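Local atomic coordinates of binary enterotoxin of Clostridium perfringens component a (Clostridium perfringens, PDB entry 5WTZ), a protein that is the enzymatic component of a binary iota-like enterotoxin, binding NAD+ and ADP-ribosylating actin. Residues I257-L262 and V337-I341; R244-N248 and E276-S280; I282-K287 and L386-G390; I291-T297 and R361-G367. All coordinates share one frame; numbering follows the deposited sequence.

Contact 1: I257-L262 and V337-I341. With NAD (nicotinamide-adenine-dinucleotide), chain B.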
loop_
_atom_site.group_PDB
_atom_site.type_symbol
_atom_site.label_atom_id
_atom_site.label_comp_id
_atom_site.label_asym_id
_atom_site.label_seq_id
_atom_site.Cartn_x
_atom_site.Cartn_y
_atom_site.Cartn_z
ATOM N N ILE A 257 -13.641 26.321 2.730
ATOM C CA ILE A 257 -14.425 25.343 3.488
ATOM C C ILE A 257 -13.524 24.553 4.428
ATOM O O ILE A 257 -13.807 24.454 5.627
ATOM C CB ILE A 257 -15.187 24.384 2.548
ATOM C CG1 ILE A 257 -16.381 25.110 1.920
ATOM C CG2 ILE A 257 -15.664 23.120 3.295
ATOM C CD1 ILE A 257 -16.993 24.357 0.759
ATOM N N ASN A 258 -12.427 24.020 3.903
ATOM C CA ASN A 258 -11.540 23.222 4.744
ATOM C C ASN A 258 -10.793 24.122 5.742
ATOM O O ASN A 258 -10.559 23.714 6.871
ATOM C CB ASN A 258 -10.589 22.371 3.883
ATOM C CG ASN A 258 -11.289 21.130 3.299
ATOM O OD1 ASN A 258 -12.292 20.647 3.842
ATOM N ND2 ASN A 258 -10.755 20.604 2.202
ATOM N N LYS A 259 -10.478 25.356 5.356
ATOM C CA LYS A 259 -9.915 26.325 6.309
ATOM C C LYS A 259 -10.835 26.560 7.513
ATOM O O LYS A 259 -10.384 26.608 8.658
ATOM C CB LYS A 259 -9.632 27.663 5.634
ATOM C CG LYS A 259 -8.246 27.818 5.017
ATOM C CD LYS A 259 -8.131 29.208 4.372
ATOM C CE LYS A 259 -6.785 29.452 3.699
ATOM N NZ LYS A 259 -6.630 30.909 3.380
ATOM N N TYR A 260 -12.125 26.720 7.249
ATOM C CA TYR A 260 -13.089 26.953 8.307
ATOM C C TYR A 260 -13.227 25.732 9.210
ATOM O O TYR A 260 -13.289 25.852 10.432
ATOM C CB TYR A 260 -14.445 27.312 7.725
ATOM C CG TYR A 260 -15.474 27.539 8.796
ATOM C CD1 TYR A 260 -15.501 28.727 9.510
ATOM C CD2 TYR A 260 -16.402 26.553 9.117
ATOM C CE1 TYR A 260 -16.438 28.939 10.504
ATOM C CE2 TYR A 260 -17.337 26.752 10.111
ATOM C CZ TYR A 260 -17.351 27.949 10.798
ATOM O OH TYR A 260 -18.275 28.156 11.788
ATOM N N LEU A 261 -13.300 24.557 8.598
ATOM C CA LEU A 261 -13.404 23.314 9.355
ATOM C C LEU A 261 -12.173 23.102 10.233
ATOM O O LEU A 261 -12.275 22.579 11.340
ATOM C CB LEU A 261 -13.589 22.119 8.412
ATOM C CG LEU A 261 -14.997 21.848 7.866
ATOM C CD1 LEU A 261 -14.985 20.727 6.850
ATOM C CD2 LEU A 261 -15.983 21.530 8.982
ATOM N N LEU A 262 -11.013 23.531 9.750
ATOM C CA LEU A 262 -9.781 23.262 10.481
ATOM C C LEU A 262 -9.662 24.131 11.737
ATOM O O LEU A 262 -9.317 23.624 12.807
ATOM C CB LEU A 262 -8.565 23.456 9.574
ATOM C CG LEU A 262 -7.212 23.174 10.230
ATOM C CD1 LEU A 262 -7.065 21.692 10.642
ATOM C CD2 LEU A 262 -6.092 23.604 9.303
ATOM N N VAL A 337 -9.112 14.106 11.776
ATOM C CA VAL A 337 -9.142 14.907 10.559
ATOM C C VAL A 337 -10.430 15.742 10.515
ATOM O O VAL A 337 -11.518 15.225 10.228
ATOM C CB VAL A 337 -9.041 14.022 9.302
ATOM C CG1 VAL A 337 -9.062 14.900 8.023
ATOM C CG2 VAL A 337 -7.762 13.182 9.338
ATOM N N LYS A 338 -10.311 17.032 10.813
ATOM C CA LYS A 338 -11.476 17.904 10.913
ATOM C C LYS A 338 -12.040 18.278 9.540
ATOM O O LYS A 338 -13.206 18.645 9.415
ATOM C CB LYS A 338 -11.116 19.176 11.692
ATOM C CG LYS A 338 -10.575 18.902 13.108
ATOM C CD LYS A 338 -10.223 20.192 13.839
ATOM C CE LYS A 338 -11.481 20.909 14.296
ATOM N NZ LYS A 338 -11.189 22.115 15.117
ATOM N N THR A 339 -11.203 18.175 8.517
ATOM C CA THR A 339 -11.533 18.642 7.174
ATOM C C THR A 339 -12.232 17.567 6.344
ATOM O O THR A 339 -12.184 16.385 6.701
ATOM C CB THR A 339 -10.243 19.079 6.432
ATOM O OG1 THR A 339 -9.220 18.107 6.678
ATOM C CG2 THR A 339 -9.765 20.464 6.909
ATOM N N PHE A 340 -12.901 17.967 5.258
ATOM C CA PHE A 340 -13.249 17.014 4.217
ATOM C C PHE A 340 -11.928 16.560 3.619
ATOM O O PHE A 340 -10.978 17.351 3.518
ATOM C CB PHE A 340 -14.136 17.605 3.107
ATOM C CG PHE A 340 -15.504 18.052 3.562
ATOM C CD1 PHE A 340 -16.498 17.119 3.862
ATOM C CD2 PHE A 340 -15.799 19.390 3.684
ATOM C CE1 PHE A 340 -17.749 17.523 4.276
ATOM C CE2 PHE A 340 -17.063 19.810 4.097
ATOM C CZ PHE A 340 -18.038 18.866 4.408
ATOM N N ILE A 341 -11.871 15.307 3.190
ATOM C CA ILE A 341 -10.644 14.769 2.600
ATOM C C ILE A 341 -10.793 14.515 1.093
ATOM O O ILE A 341 -11.516 13.595 0.670
ATOM C CB ILE A 341 -10.196 13.458 3.268
ATOM C CG1 ILE A 341 -10.362 13.539 4.785
ATOM C CG2 ILE A 341 -8.745 13.130 2.841
ATOM C CD1 ILE A 341 -9.982 12.234 5.501
HETATM P PA NAD B . -7.181 20.957 0.837
HETATM O O1A NAD B . -8.246 21.945 1.248
HETATM O O2A NAD B . -7.227 19.544 1.336
HETATM O O5B NAD B . -5.725 21.532 1.223
HETATM C C5B NAD B . -5.376 22.917 1.120
HETATM C C4B NAD B . -4.255 23.224 2.094
HETATM O O4B NAD B . -4.749 22.998 3.421
HETATM C C3B NAD B . -3.051 22.308 1.889
HETATM O O3B NAD B . -1.855 23.071 2.116
HETATM C C2B NAD B . -3.230 21.251 2.970
HETATM O O2B NAD B . -1.986 20.700 3.415
HETATM C C1B NAD B . -3.953 22.006 4.079
HETATM N N9A NAD B . -4.828 21.071 4.815
HETATM C C8A NAD B . -5.815 20.314 4.301
HETATM N N7A NAD B . -6.398 19.562 5.277
HETATM C C5A NAD B . -5.755 19.833 6.419
HETATM C C6A NAD B . -5.854 19.393 7.825
HETATM N N6A NAD B . -6.782 18.481 8.191
HETATM N N1A NAD B . -4.975 19.913 8.716
HETATM C C2A NAD B . -4.054 20.825 8.359
HETATM N N3A NAD B . -3.919 21.281 7.098
HETATM C C4A NAD B . -4.720 20.816 6.111
HETATM O O3 NAD B . -7.194 20.922 -0.767
HETATM P PN NAD B . -6.090 20.341 -1.781
HETATM O O1N NAD B . -6.027 18.841 -1.591
HETATM O O2N NAD B . -4.850 21.196 -1.675
HETATM O O5D NAD B . -6.819 20.700 -3.170
HETATM C C5D NAD B . -8.152 20.277 -3.452
HETATM C C4D NAD B . -8.417 20.441 -4.937
HETATM O O4D NAD B . -7.726 19.419 -5.657
HETATM C C3D NAD B . -9.886 20.211 -5.235
HETATM O O3D NAD B . -10.185 20.871 -6.478
HETATM C C2D NAD B . -9.969 18.712 -5.419
HETATM O O2D NAD B . -11.056 18.344 -6.277
HETATM C C1D NAD B . -8.601 18.352 -6.003
HETATM N N1N NAD B . -8.047 17.083 -5.487
HETATM C C2N NAD B . -6.903 17.065 -4.773
HETATM C C3N NAD B . -6.387 15.856 -4.292
HETATM C C7N NAD B . -5.110 15.801 -3.498
HETATM O O7N NAD B . -4.714 16.764 -2.829
HETATM N N7N NAD B . -4.422 14.674 -3.590
HETATM C C4N NAD B . -7.034 14.654 -4.556
HETATM C C5N NAD B . -8.208 14.701 -5.291
HETATM C C6N NAD B . -8.689 15.933 -5.743
#
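I257 and L261 of helix 240-263 pack on F340, and N258, the residue after I257, meets T339, so that helix and inter-strand loop together wall the NAD pocket of this ADP-ribosyltransferase fold. The apolar end is tight. The I257 methyl CG2 sits in the ring plane at the edge of F340, 3.7 Å from CE2, while L261 CD1 comes in obliquely to 3.5 Å from F340 CD2. I282 of helix 272-286 and the H389 ring, edge-to-face, add to the packing round F340. N258 works in both directions. Its amide oxygen OD1 takes a weak bond from F340 N, 3.1 Å away. On the other side of the amide, N258 ND2 points almost straight, at 171°, to phosphate oxygen O1A of NAD (3.0 Å); ND2 is also bonded to the Y249 hydroxyl. T339 holds the adenine: chi1 of 43° turns OG1 to the base, where it accepts from N6A of NAD at 2.9 Å, and lays methyl CG2 against N258 O. L262 presses on the same base, its CD1 3.4 Å from N1A of NAD. The solvent side is looser. There the exposed K338, its chain bent at chi3, skirts the L261 carbonyl and makes one weak hydrogen bond from NZ to L262 O, 3.3 Å long.

Contact 2: R244-N248 and E276-S280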
loop_
_atom_site.group_PDB
_atom_site.type_symbol
_atom_site.label_atom_id
_atom_site.label_comp_id
_atom_site.label_asym_id
_atom_site.label_seq_id
_atom_site.Cartn_x
_atom_site.Cartn_y
_atom_site.Cartn_z
ATOM N N ARG A 244 -24.872 21.521 -5.949
ATOM C CA ARG A 244 -24.291 22.853 -6.069
ATOM C C ARG A 244 -23.074 23.000 -5.162
ATOM O O ARG A 244 -22.016 23.451 -5.595
ATOM C CB ARG A 244 -25.320 23.926 -5.728
ATOM C CG ARG A 244 -24.792 25.354 -5.852
ATOM C CD ARG A 244 -25.703 26.310 -5.112
ATOM N NE ARG A 244 -25.636 26.068 -3.669
ATOM C CZ ARG A 244 -26.606 26.364 -2.814
ATOM N NH1 ARG A 244 -27.737 26.908 -3.249
ATOM N NH2 ARG A 244 -26.445 26.107 -1.521
ATOM N N ASP A 245 -23.222 22.605 -3.901
ATOM C CA ASP A 245 -22.148 22.816 -2.938
ATOM C C ASP A 245 -20.980 21.831 -3.085
ATOM O O ASP A 245 -19.851 22.184 -2.769
ATOM C CB ASP A 245 -22.724 22.787 -1.520
ATOM C CG ASP A 245 -23.568 24.015 -1.236
ATOM O OD1 ASP A 245 -23.529 24.928 -2.080
ATOM O OD2 ASP A 245 -24.258 24.090 -0.195
ATOM N N ILE A 246 -21.241 20.616 -3.574
ATOM C CA ILE A 246 -20.173 19.691 -3.967
ATOM C C ILE A 246 -19.370 20.293 -5.116
ATOM O O ILE A 246 -18.146 20.334 -5.072
ATOM C CB ILE A 246 -20.738 18.311 -4.396
ATOM C CG1 ILE A 246 -21.155 17.489 -3.168
ATOM C CG2 ILE A 246 -19.712 17.531 -5.209
ATOM C CD1 ILE A 246 -19.980 16.910 -2.376
ATOM N N ASN A 247 -20.071 20.763 -6.144
ATOM C CA ASN A 247 -19.434 21.423 -7.284
ATOM C C ASN A 247 -18.674 22.681 -6.876
ATOM O O ASN A 247 -17.548 22.908 -7.351
ATOM C CB ASN A 247 -20.475 21.765 -8.356
ATOM C CG ASN A 247 -20.776 20.593 -9.275
ATOM O OD1 ASN A 247 -19.904 19.779 -9.565
ATOM N ND2 ASN A 247 -22.012 20.515 -9.750
ATOM N N ASN A 248 -19.261 23.481 -5.987
ATOM C CA ASN A 248 -18.556 24.639 -5.432
ATOM C C ASN A 248 -17.249 24.222 -4.727
ATOM O O ASN A 248 -16.199 24.821 -4.955
ATOM C CB ASN A 248 -19.460 25.400 -4.451
ATOM C CG ASN A 248 -18.748 26.564 -3.771
ATOM O OD1 ASN A 248 -18.006 26.378 -2.804
ATOM N ND2 ASN A 248 -18.978 27.774 -4.268
ATOM N N GLU A 276 -21.309 27.227 7.014
ATOM C CA GLU A 276 -21.989 26.095 7.647
ATOM C C GLU A 276 -22.977 25.409 6.697
ATOM O O GLU A 276 -23.055 24.185 6.669
ATOM C CB GLU A 276 -22.724 26.537 8.920
ATOM C CG GLU A 276 -21.844 27.127 10.015
ATOM C CD GLU A 276 -20.941 26.112 10.693
ATOM O OE1 GLU A 276 -20.887 24.944 10.250
ATOM O OE2 GLU A 276 -20.281 26.488 11.686
ATOM N N GLU A 277 -23.727 26.194 5.933
ATOM C CA GLU A 277 -24.712 25.646 4.999
ATOM C C GLU A 277 -24.017 24.771 3.970
ATOM O O GLU A 277 -24.484 23.681 3.644
ATOM C CB GLU A 277 -25.500 26.757 4.280
ATOM C CG GLU A 277 -26.639 26.206 3.395
ATOM C CD GLU A 277 -26.930 27.055 2.151
ATOM O OE1 GLU A 277 -26.337 28.146 2.006
ATOM O OE2 GLU A 277 -27.753 26.626 1.310
ATOM N N LYS A 278 -22.901 25.262 3.447
ATOM C CA LYS A 278 -22.155 24.504 2.459
ATOM C C LYS A 278 -21.625 23.212 3.068
ATOM O O LYS A 278 -21.718 22.139 2.463
ATOM C CB LYS A 278 -21.004 25.332 1.895
ATOM C CG LYS A 278 -21.454 26.569 1.142
ATOM C CD LYS A 278 -20.583 26.825 -0.074
ATOM C CE LYS A 278 -20.714 28.272 -0.537
ATOM N NZ LYS A 278 -19.942 29.187 0.358
ATOM N N ILE A 279 -21.064 23.317 4.268
ATOM C CA ILE A 279 -20.506 22.153 4.949
ATOM C C ILE A 279 -21.615 21.135 5.236
ATOM O O ILE A 279 -21.425 19.933 5.035
ATOM C CB ILE A 279 -19.784 22.562 6.251
ATOM C CG1 ILE A 279 -18.465 23.271 5.912
ATOM C CG2 ILE A 279 -19.513 21.344 7.132
ATOM C CD1 ILE A 279 -17.902 24.095 7.055
ATOM N N SER A 280 -22.770 21.640 5.665
ATOM C CA SER A 280 -23.967 20.822 5.876
ATOM C C SER A 280 -24.361 20.042 4.624
ATOM O O SER A 280 -24.582 18.830 4.683
ATOM C CB SER A 280 -25.143 21.696 6.325
ATOM O OG SER A 280 -25.088 21.936 7.717
#
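R244 and E277 reach toward each other because both chains leave their helices with CG opposite the backbone N (chi1 -179° and -174°), and a bend at chi3 then swings the R244 guanidinium round to its neighbour D245. R244 NH2 donates to E277 OE2 at 3.2 Å; OE2 lies near the guanidinium plane, while the carboxylate is turned almost perpendicular to it and OE2 is met from above. The same NH2, together with NE, grips D245 side-on, with R244 NE 2.9 Å from D245 OD1 and NH2 joining it from the same face of the carboxylate. The D245 and E277 acids would probably repel, OD2 to OE2 being 4.6 Å, were the guanidinium not shared between them; D245 OD2 also accepts from N281 ND2. Beside this network D245 OD2 rests 3.4 Å from K278 CA, and the aliphatic part of K278 runs across N248, CD 3.8 Å from OD1. It is a surface salt-bridge network bridging helical segments 244-248 and 276-280, whose axes cross at 103°, in the ADP-ribosyltransferase domain.

Contact 3: I282-K287 and L386-G390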
loop_
_atom_site.group_PDB
_atom_site.type_symbol
_atom_site.label_atom_id
_atom_site.label_comp_id
_atom_site.label_asym_id
_atom_site.label_seq_id
_atom_site.Cartn_x
_atom_site.Cartn_y
_atom_site.Cartn_z
ATOM N N ILE A 282 -22.599 19.434 1.712
ATOM C CA ILE A 282 -21.576 18.481 1.298
ATOM C C ILE A 282 -21.591 17.251 2.220
ATOM O O ILE A 282 -21.567 16.124 1.741
ATOM C CB ILE A 282 -20.156 19.128 1.280
ATOM C CG1 ILE A 282 -20.132 20.325 0.320
ATOM C CG2 ILE A 282 -19.072 18.079 0.926
ATOM C CD1 ILE A 282 -19.014 21.317 0.590
ATOM N N SER A 283 -21.649 17.457 3.538
ATOM C CA SER A 283 -21.559 16.331 4.476
ATOM C C SER A 283 -22.791 15.422 4.357
ATOM O O SER A 283 -22.648 14.201 4.358
ATOM C CB SER A 283 -21.396 16.836 5.920
ATOM O OG SER A 283 -21.294 15.777 6.866
ATOM N N SER A 284 -23.983 16.003 4.230
ATOM C CA SER A 284 -25.189 15.182 4.041
ATOM C C SER A 284 -25.075 14.396 2.722
ATOM O O SER A 284 -25.442 13.229 2.657
ATOM C CB SER A 284 -26.474 16.032 4.074
ATOM O OG SER A 284 -26.635 16.777 2.882
ATOM N N ALA A 285 -24.523 15.018 1.690
ATOM C CA ALA A 285 -24.322 14.324 0.419
ATOM C C ALA A 285 -23.416 13.101 0.572
ATOM O O ALA A 285 -23.670 12.029 0.001
ATOM C CB ALA A 285 -23.731 15.278 -0.610
ATOM N N LEU A 286 -22.353 13.257 1.353
ATOM C CA LEU A 286 -21.350 12.210 1.464
ATOM C C LEU A 286 -21.828 11.025 2.326
ATOM O O LEU A 286 -21.170 9.996 2.390
ATOM C CB LEU A 286 -20.056 12.797 2.027
ATOM C CG LEU A 286 -19.398 13.848 1.139
ATOM C CD1 LEU A 286 -18.169 14.483 1.779
ATOM C CD2 LEU A 286 -19.026 13.238 -0.211
ATOM N N LYS A 287 -22.987 11.167 2.956
ATOM C CA LYS A 287 -23.573 10.096 3.755
ATOM C C LYS A 287 -24.586 9.281 2.950
ATOM O O LYS A 287 -25.170 8.328 3.466
ATOM C CB LYS A 287 -24.266 10.661 5.009
ATOM C CG LYS A 287 -23.325 11.333 6.010
ATOM C CD LYS A 287 -24.127 11.907 7.156
ATOM C CE LYS A 287 -23.207 12.362 8.281
ATOM N NZ LYS A 287 -22.469 13.585 7.905
ATOM N N LEU A 386 -14.229 11.837 -2.330
ATOM C CA LEU A 386 -14.296 12.859 -1.292
ATOM C C LEU A 386 -14.839 12.248 -0.007
ATOM O O LEU A 386 -15.920 11.666 0.007
ATOM C CB LEU A 386 -15.166 14.029 -1.751
ATOM C CG LEU A 386 -15.306 15.245 -0.827
ATOM C CD1 LEU A 386 -13.932 15.866 -0.606
ATOM C CD2 LEU A 386 -16.269 16.273 -1.421
ATOM N N ILE A 387 -14.093 12.394 1.084
ATOM C CA ILE A 387 -14.433 11.751 2.351
ATOM C C ILE A 387 -15.030 12.782 3.306
ATOM O O ILE A 387 -14.559 13.929 3.336
ATOM C CB ILE A 387 -13.159 11.074 2.968
ATOM C CG1 ILE A 387 -12.619 10.019 1.994
ATOM C CG2 ILE A 387 -13.436 10.470 4.337
ATOM C CD1 ILE A 387 -11.251 9.417 2.374
ATOM N N ASP A 388 -16.062 12.382 4.061
ATOM C CA ASP A 388 -16.740 13.249 5.019
ATOM C C ASP A 388 -15.773 13.777 6.083
ATOM O O ASP A 388 -14.756 13.151 6.395
ATOM C CB ASP A 388 -17.922 12.499 5.672
ATOM C CG ASP A 388 -18.995 13.440 6.239
ATOM O OD1 ASP A 388 -18.966 14.671 5.973
ATOM O OD2 ASP A 388 -19.891 12.946 6.969
ATOM N N HIS A 389 -16.080 14.949 6.625
ATOM C CA HIS A 389 -15.243 15.497 7.688
ATOM C C HIS A 389 -15.376 14.673 8.974
ATOM O O HIS A 389 -16.381 13.990 9.184
ATOM C CB HIS A 389 -15.609 16.957 7.946
ATOM C CG HIS A 389 -16.985 17.150 8.501
ATOM N ND1 HIS A 389 -17.217 17.500 9.810
ATOM C CD2 HIS A 389 -18.202 17.050 7.913
ATOM C CE1 HIS A 389 -18.521 17.611 10.011
ATOM N NE2 HIS A 389 -19.139 17.343 8.878
ATOM N N GLY A 390 -14.353 14.720 9.823
ATOM C CA GLY A 390 -14.480 14.191 11.168
ATOM C C GLY A 390 -14.075 12.743 11.362
ATOM O O GLY A 390 -14.395 12.154 12.389
#
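L286 and L386 make the apolar half of this contact, and D388 the polar half. L286 turns its two methyls to different parts of the strand: CD1 lies 3.9 Å from L386 CG and goes on to touch the backbone at D388 N, 3.7 Å away, while CD2 covers L386 O at 3.5 Å. L386 offers its own CD2 to I282 CG2 as well (4.1 Å), the two side chains crossing at about a right angle. Helix 272-286 is thereby set against the end of strand 384-387, the middle strand of a small antiparallel sheet in the ADP-ribosyltransferase fold; the same strand begins with E384, which hydrogen-bonds NAD. F340 closes over L286 and D388 from the loop before strand 341-344. The D388 carboxylate, its CG anti to the backbone N (chi1 -157°), is held at both oxygens through their syn lone pairs. S283 OG donates to D388 OD1 at 2.7 Å. K287, exposed at the helix end, curls back through a bend at chi4 to bring NZ 2.8 Å from D388 OD2, a salt bridge that would probably offset the charge of this buried acid. OD1 also takes a weak bond from H389 N, and the H389 ring presents its edge to S283 CB.

Contact 4: I291-T297 and R361-G367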
loop_
_atom_site.group_PDB
_atom_site.type_symbol
_atom_site.label_atom_id
_atom_site.label_comp_id
_atom_site.label_asym_id
_atom_site.label_seq_id
_atom_site.Cartn_x
_atom_site.Cartn_y
_atom_site.Cartn_z
ATOM N N ILE A 291 -19.230 3.862 0.914
ATOM C CA ILE A 291 -18.272 3.072 0.133
ATOM C C ILE A 291 -18.654 1.581 0.198
ATOM O O ILE A 291 -18.731 1.003 1.277
ATOM C CB ILE A 291 -16.835 3.302 0.653
ATOM C CG1 ILE A 291 -16.422 4.760 0.441
ATOM C CG2 ILE A 291 -15.836 2.373 -0.034
ATOM C CD1 ILE A 291 -16.089 5.121 -0.996
ATOM N N PRO A 292 -18.945 0.969 -0.966
ATOM C CA PRO A 292 -19.547 -0.372 -1.070
ATOM C C PRO A 292 -18.585 -1.555 -0.854
ATOM O O PRO A 292 -19.069 -2.675 -0.682
ATOM C CB PRO A 292 -20.077 -0.394 -2.502
ATOM C CG PRO A 292 -19.111 0.453 -3.242
ATOM C CD PRO A 292 -18.774 1.588 -2.290
ATOM N N GLU A 293 -17.274 -1.309 -0.903
ATOM C CA GLU A 293 -16.244 -2.327 -0.672
ATOM C C GLU A 293 -14.943 -1.623 -0.331
ATOM O O GLU A 293 -14.721 -0.482 -0.774
ATOM C CB GLU A 293 -16.045 -3.204 -1.904
ATOM C CG GLU A 293 -15.517 -2.426 -3.114
ATOM C CD GLU A 293 -15.524 -3.258 -4.381
ATOM O OE1 GLU A 293 -15.051 -4.411 -4.332
ATOM O OE2 GLU A 293 -16.026 -2.767 -5.414
ATOM N N ASP A 294 -14.084 -2.298 0.434
ATOM C CA ASP A 294 -12.792 -1.743 0.826
ATOM C C ASP A 294 -12.054 -1.329 -0.433
ATOM O O ASP A 294 -12.006 -2.085 -1.415
ATOM C CB ASP A 294 -11.948 -2.745 1.624
ATOM C CG ASP A 294 -12.435 -2.931 3.068
ATOM O OD1 ASP A 294 -13.639 -2.725 3.353
ATOM O OD2 ASP A 294 -11.603 -3.314 3.916
ATOM N N ILE A 295 -11.498 -0.124 -0.406
ATOM C CA ILE A 295 -10.756 0.413 -1.539
ATOM C C ILE A 295 -9.518 1.155 -1.015
ATOM O O ILE A 295 -9.513 1.689 0.103
ATOM C CB ILE A 295 -11.650 1.343 -2.426
ATOM C CG1 ILE A 295 -10.973 1.642 -3.768
ATOM C CG2 ILE A 295 -12.085 2.610 -1.684
ATOM C CD1 ILE A 295 -11.919 2.268 -4.820
ATOM N N ILE A 296 -8.451 1.128 -1.799
ATOM C CA ILE A 296 -7.285 1.964 -1.547
ATOM C C ILE A 296 -7.452 3.300 -2.288
ATOM O O ILE A 296 -7.788 3.321 -3.473
ATOM C CB ILE A 296 -5.977 1.273 -2.004
ATOM C CG1 ILE A 296 -5.735 -0.020 -1.199
ATOM C CG2 ILE A 296 -4.817 2.256 -1.898
ATOM C CD1 ILE A 296 -5.840 0.175 0.334
ATOM N N THR A 297 -7.239 4.421 -1.599
ATOM C CA THR A 297 -7.245 5.716 -2.276
ATOM C C THR A 297 -6.025 6.542 -1.833
ATOM O O THR A 297 -5.348 6.180 -0.882
ATOM C CB THR A 297 -8.556 6.488 -2.027
ATOM O OG1 THR A 297 -8.649 7.574 -2.958
ATOM C CG2 THR A 297 -8.663 6.992 -0.556
ATOM N N ARG A 361 -1.486 6.841 1.335
ATOM C CA ARG A 361 -2.047 5.642 0.715
ATOM C C ARG A 361 -3.039 5.062 1.702
ATOM O O ARG A 361 -2.667 4.331 2.629
ATOM C CB ARG A 361 -0.959 4.630 0.331
ATOM C CG ARG A 361 -1.513 3.365 -0.350
ATOM C CD ARG A 361 -0.459 2.620 -1.185
ATOM N NE ARG A 361 0.628 2.101 -0.347
ATOM C CZ ARG A 361 1.729 1.509 -0.812
ATOM N NH1 ARG A 361 1.923 1.364 -2.114
ATOM N NH2 ARG A 361 2.662 1.085 0.032
ATOM N N LEU A 362 -4.303 5.429 1.499
ATOM C CA LEU A 362 -5.360 5.237 2.490
ATOM C C LEU A 362 -6.207 4.002 2.225
ATOM O O LEU A 362 -6.778 3.847 1.136
ATOM C CB LEU A 362 -6.262 6.470 2.526
ATOM C CG LEU A 362 -7.418 6.447 3.536
ATOM C CD1 LEU A 362 -6.919 6.454 5.025
ATOM C CD2 LEU A 362 -8.388 7.594 3.225
ATOM N N HIS A 363 -6.297 3.142 3.228
ATOM C CA HIS A 363 -7.231 2.018 3.226
ATOM C C HIS A 363 -8.590 2.550 3.659
ATOM O O HIS A 363 -8.779 2.864 4.837
ATOM C CB HIS A 363 -6.763 0.904 4.166
ATOM C CG HIS A 363 -7.671 -0.292 4.191
ATOM N ND1 HIS A 363 -7.610 -1.249 5.178
ATOM C CD2 HIS A 363 -8.658 -0.683 3.352
ATOM C CE1 HIS A 363 -8.525 -2.177 4.951
ATOM N NE2 HIS A 363 -9.179 -1.853 3.853
ATOM N N LEU A 364 -9.508 2.669 2.697
ATOM C CA LEU A 364 -10.832 3.246 2.894
ATOM C C LEU A 364 -11.863 2.134 3.034
ATOM O O LEU A 364 -12.218 1.489 2.044
ATOM C CB LEU A 364 -11.185 4.167 1.710
ATOM C CG LEU A 364 -12.496 4.957 1.748
ATOM C CD1 LEU A 364 -12.516 5.833 2.993
ATOM C CD2 LEU A 364 -12.651 5.819 0.499
ATOM N N PRO A 365 -12.354 1.899 4.262
ATOM C CA PRO A 365 -13.196 0.714 4.475
ATOM C C PRO A 365 -14.595 0.804 3.868
ATOM O O PRO A 365 -15.181 1.888 3.741
ATOM C CB PRO A 365 -13.296 0.620 6.002
ATOM C CG PRO A 365 -12.198 1.468 6.531
ATOM C CD PRO A 365 -12.008 2.563 5.528
ATOM N N ASN A 366 -15.099 -0.361 3.482
ATOM C CA ASN A 366 -16.530 -0.604 3.312
ATOM C C ASN A 366 -17.312 0.137 4.392
ATOM O O ASN A 366 -17.000 -0.003 5.564
ATOM C CB ASN A 366 -16.799 -2.112 3.395
ATOM C CG ASN A 366 -18.220 -2.489 3.074
ATOM O OD1 ASN A 366 -19.161 -1.738 3.331
ATOM N ND2 ASN A 366 -18.392 -3.700 2.540
ATOM N N GLY A 367 -18.299 0.938 4.001
ATOM C CA GLY A 367 -19.147 1.609 4.976
ATOM C C GLY A 367 -18.779 3.048 5.299
ATOM O O GLY A 367 -19.540 3.748 5.983
#
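I295 faces L364 and T297 faces L362 as antiparallel hydrogen-bonded pairs, with I296 and H363 as the non-hydrogen-bonded pair between them, the two short strands running at 151° with axes 4.7 Å apart. On one face the partners lie side by side and point the same way: I295 CG2 is 3.8 Å from L364 CB, and T297 CG2 is 3.8 Å from L362 CD2. I291 extends this layer, crossing L364 at about a right angle with CD1 at 3.8 Å from CD2. On the other face I296 lays CD1 by H363 CA and CG2 by R361 CG; the guanidinium itself goes off to D138 and D417. D294 ties the approach to strand 295-301 to H363 in the strand opposite and to N366 in the turn after it. D294 OD2 accepts from H363 NE2 and D294 OD1 from N366 N, both at 2.8 Å and both donors standing above the carboxylate plane, which is turned 63° from the imidazole. Beyond the ladder, G367 N donates to I291 O at 2.8 Å, and the positive phi of 98° suits glycine. This is the edge pairing of the five-stranded mixed sheet of the ADP-ribosyltransferase fold, whose outer strand 295-301 goes on to R299, which hydrogen-bonds NAD.

How the contacts relate
Following the chain from the N terminus, all four contacts fall in its second half, and helix 240-263 supplies the first segments of contact 2 and then contact 1. Contact 2 closes first, when helix 272-286 comes back across it; that short loop crosses contact 1, whose own closure waits for the loop 337-341. Helix 272-286 then opens contact 3, and the outer strand 295-301 opens contact 4. Contact 4 closes at strand 358-364 and lies wholly within the span of contact 3, which ends last at 386-390; contact 1 crosses both. I387 packs on L362 and L364, joining contacts 3 and 4, while backbone pairing of I341 with I387 and V337 with G390 joins contacts 1 and 3.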